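Local coordinates for protein internalin C2 (Listeria monocytogenes serotype 4b str. F2365, PDB 4FHO) that is a leucine-rich-repeat protein of the internalin family, probably taking part in adhesion to or invasion of host cells, at residues G33-N36 against V37-V41. Residues are numbered along the deposited sequence; the frame is centred on the assembly and turned at random.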
ATOM      1  N   GLY A  33     -21.031  14.856  -6.565  1.00 75.19           N
ATOM      2  CA  GLY A  33     -22.483  14.974  -6.647  1.00 76.17           C
ATOM      3  C   GLY A  33     -23.061  15.394  -7.993  1.00 78.22           C
ATOM      4  O   GLY A  33     -24.223  15.773  -8.052  1.00 78.90           O
ATOM      5  N   LYS A  34     -22.287  15.293  -9.075  1.00 77.81           N
ATOM      6  CA  LYS A  34     -22.749  15.728 -10.403  1.00 79.97           C
ATOM      7  C   LYS A  34     -23.616  14.671 -11.092  1.00 78.72           C
ATOM      8  O   LYS A  34     -23.596  13.491 -10.720  1.00 79.09           O
ATOM      9  CB  LYS A  34     -21.559  16.117 -11.294  1.00 83.01           C
ATOM     10  CG  LYS A  34     -20.720  17.274 -10.753  1.00 81.01           C
ATOM     11  CD  LYS A  34     -21.449  18.617 -10.803  1.00 87.19           C
ATOM     12  CE  LYS A  34     -20.639  19.725 -10.156  1.00 81.27           C
ATOM     13  NZ  LYS A  34     -21.294  21.061 -10.296  1.00 83.00           N
ATOM     14  N   SER A  35     -24.381  15.118 -12.093  1.00 79.07           N
ATOM     15  CA  SER A  35     -25.315  14.250 -12.843  1.00 87.10           C
ATOM     16  C   SER A  35     -24.633  13.404 -13.921  1.00 82.41           C
ATOM     17  O   SER A  35     -24.972  12.232 -14.076  1.00 82.10           O
ATOM     18  CB  SER A  35     -26.422  15.083 -13.491  1.00 81.97           C
ATOM     19  OG  SER A  35     -27.152  15.769 -12.499  1.00 92.67           O
ATOM     20  N   ASN A  36     -23.686  14.012 -14.648  1.00 88.47           N
ATOM     21  CA  ASN A  36     -23.029  13.417 -15.825  1.00 85.76           C
ATOM     22  C   ASN A  36     -21.512  13.673 -15.810  1.00 79.44           C
ATOM     23  O   ASN A  36     -21.068  14.705 -15.305  1.00 80.69           O
ATOM     24  CB  ASN A  36     -23.651  14.018 -17.101  1.00 89.66           C
ATOM     25  CG  ASN A  36     -23.473  13.129 -18.331  1.00100.83           C
ATOM     26  OD1 ASN A  36     -22.352  12.812 -18.740  1.00103.35           O
ATOM     27  ND2 ASN A  36     -24.588  12.736 -18.937  1.00103.96           N
ATOM     28  N   VAL A  37     -20.735  12.744 -16.378  1.00 75.79           N
ATOM     29  CA  VAL A  37     -19.269  12.917 -16.552  1.00 73.53           C
ATOM     30  C   VAL A  37     -18.890  14.066 -17.510  1.00 79.10           C
ATOM     31  O   VAL A  37     -17.767  14.566 -17.451  1.00 78.34           O
ATOM     32  CB  VAL A  37     -18.558  11.636 -17.045  1.00 69.39           C
ATOM     33  CG1 VAL A  37     -18.678  10.509 -16.028  1.00 70.05           C
ATOM     34  CG2 VAL A  37     -19.083  11.215 -18.415  1.00 73.86           C
ATOM     35  N   THR A  38     -19.816  14.457 -18.396  1.00 81.63           N
ATOM     36  CA  THR A  38     -19.669  15.661 -19.219  1.00 77.59           C
ATOM     37  C   THR A  38     -19.892  16.979 -18.457  1.00 77.27           C
ATOM     38  O   THR A  38     -19.609  18.039 -19.022  1.00 76.85           O
ATOM     39  CB  THR A  38     -20.601  15.641 -20.461  1.00 82.62           C
ATOM     40  OG1 THR A  38     -21.956  15.448 -20.052  1.00 83.11           O
ATOM     41  CG2 THR A  38     -20.211  14.523 -21.415  1.00 81.00           C
ATOM     42  N   ASP A  39     -20.400  16.933 -17.214  1.00 74.83           N
ATOM     43  CA  ASP A  39     -20.621  18.160 -16.421  1.00 80.27           C
ATOM     44  C   ASP A  39     -19.305  18.774 -15.963  1.00 83.21           C
ATOM     45  O   ASP A  39     -18.319  18.064 -15.736  1.00 71.79           O
ATOM     46  CB  ASP A  39     -21.480  17.929 -15.167  1.00 83.69           C
ATOM     47  CG  ASP A  39     -22.895  17.468 -15.479  1.00 86.00           C
ATOM     48  OD1 ASP A  39     -23.435  17.793 -16.556  1.00 92.55           O
ATOM     49  OD2 ASP A  39     -23.471  16.768 -14.622  1.00 93.66           O
ATOM     50  N   ALA A  40     -19.335  20.095 -15.801  1.00 78.83           N
ATOM     51  CA  ALA A  40     -18.201  20.885 -15.335  1.00 83.36           C
ATOM     52  C   ALA A  40     -18.006  20.685 -13.824  1.00 84.40           C
ATOM     53  O   ALA A  40     -18.974  20.428 -13.087  1.00 80.44           O
ATOM     54  CB  ALA A  40     -18.411  22.380 -15.668  1.00 86.07           C
ATOM     55  N   VAL A  41     -16.751  20.778 -13.382  1.00 80.14           N
ATOM     56  CA  VAL A  41     -16.406  20.919 -11.957  1.00 76.56           C
ATOM     57  C   VAL A  41     -15.432  22.089 -11.787  1.00 82.15           C
ATOM     58  O   VAL A  41     -14.656  22.410 -12.711  1.00 79.39           O
ATOM     59  CB  VAL A  41     -15.814  19.628 -11.358  1.00 76.85           C
ATOM     60  CG1 VAL A  41     -16.894  18.570 -11.251  1.00 66.93           C
ATOM     61  CG2 VAL A  41     -14.642  19.122 -12.183  1.00 74.93           C
TER
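Asn36 and Asp39 close a type I beta turn in the N-terminal cap of the internalin fold, in the loop that leads from helix 22-31 to strand 40-41. The turn's own backbone bond runs from Asp39 N to Asn36 O (3.0 Å). Two side chains reinforce it. At the first residue of the turn, the Asn36 amide forms an Asx turn: its CG stands anti to the backbone N (chi1 -157°), which carries OD1 over the turn to accept an almost perfectly straight bond from Thr38 N at 3.0 Å. Thr38 OG1 adds a weak bond to the same oxygen. At the last residue, the Asp39 carboxylate reaches to the preceding main chain, where OD2 takes Asn36 N at 2.8 Å from above the carboxylate plane and, more weakly, Ser35 N at 3.2 Å.

Apolar packing is limited to the Lys34 chain, which, bent at chi2 (-70°), lays CG and CE each 4.1 Å from Val41 CG1 and also touches Ile15, the first residue of helix 15-18. Backbone hydrogen bonds pair Asp39 with Ile15 and Val41 with Thr13, the latter within the antiparallel sheet of 13-14 and 40-41. Separately, Lys34 CE approaches the backbone carbonyl Ala40 O to 3.4 Å.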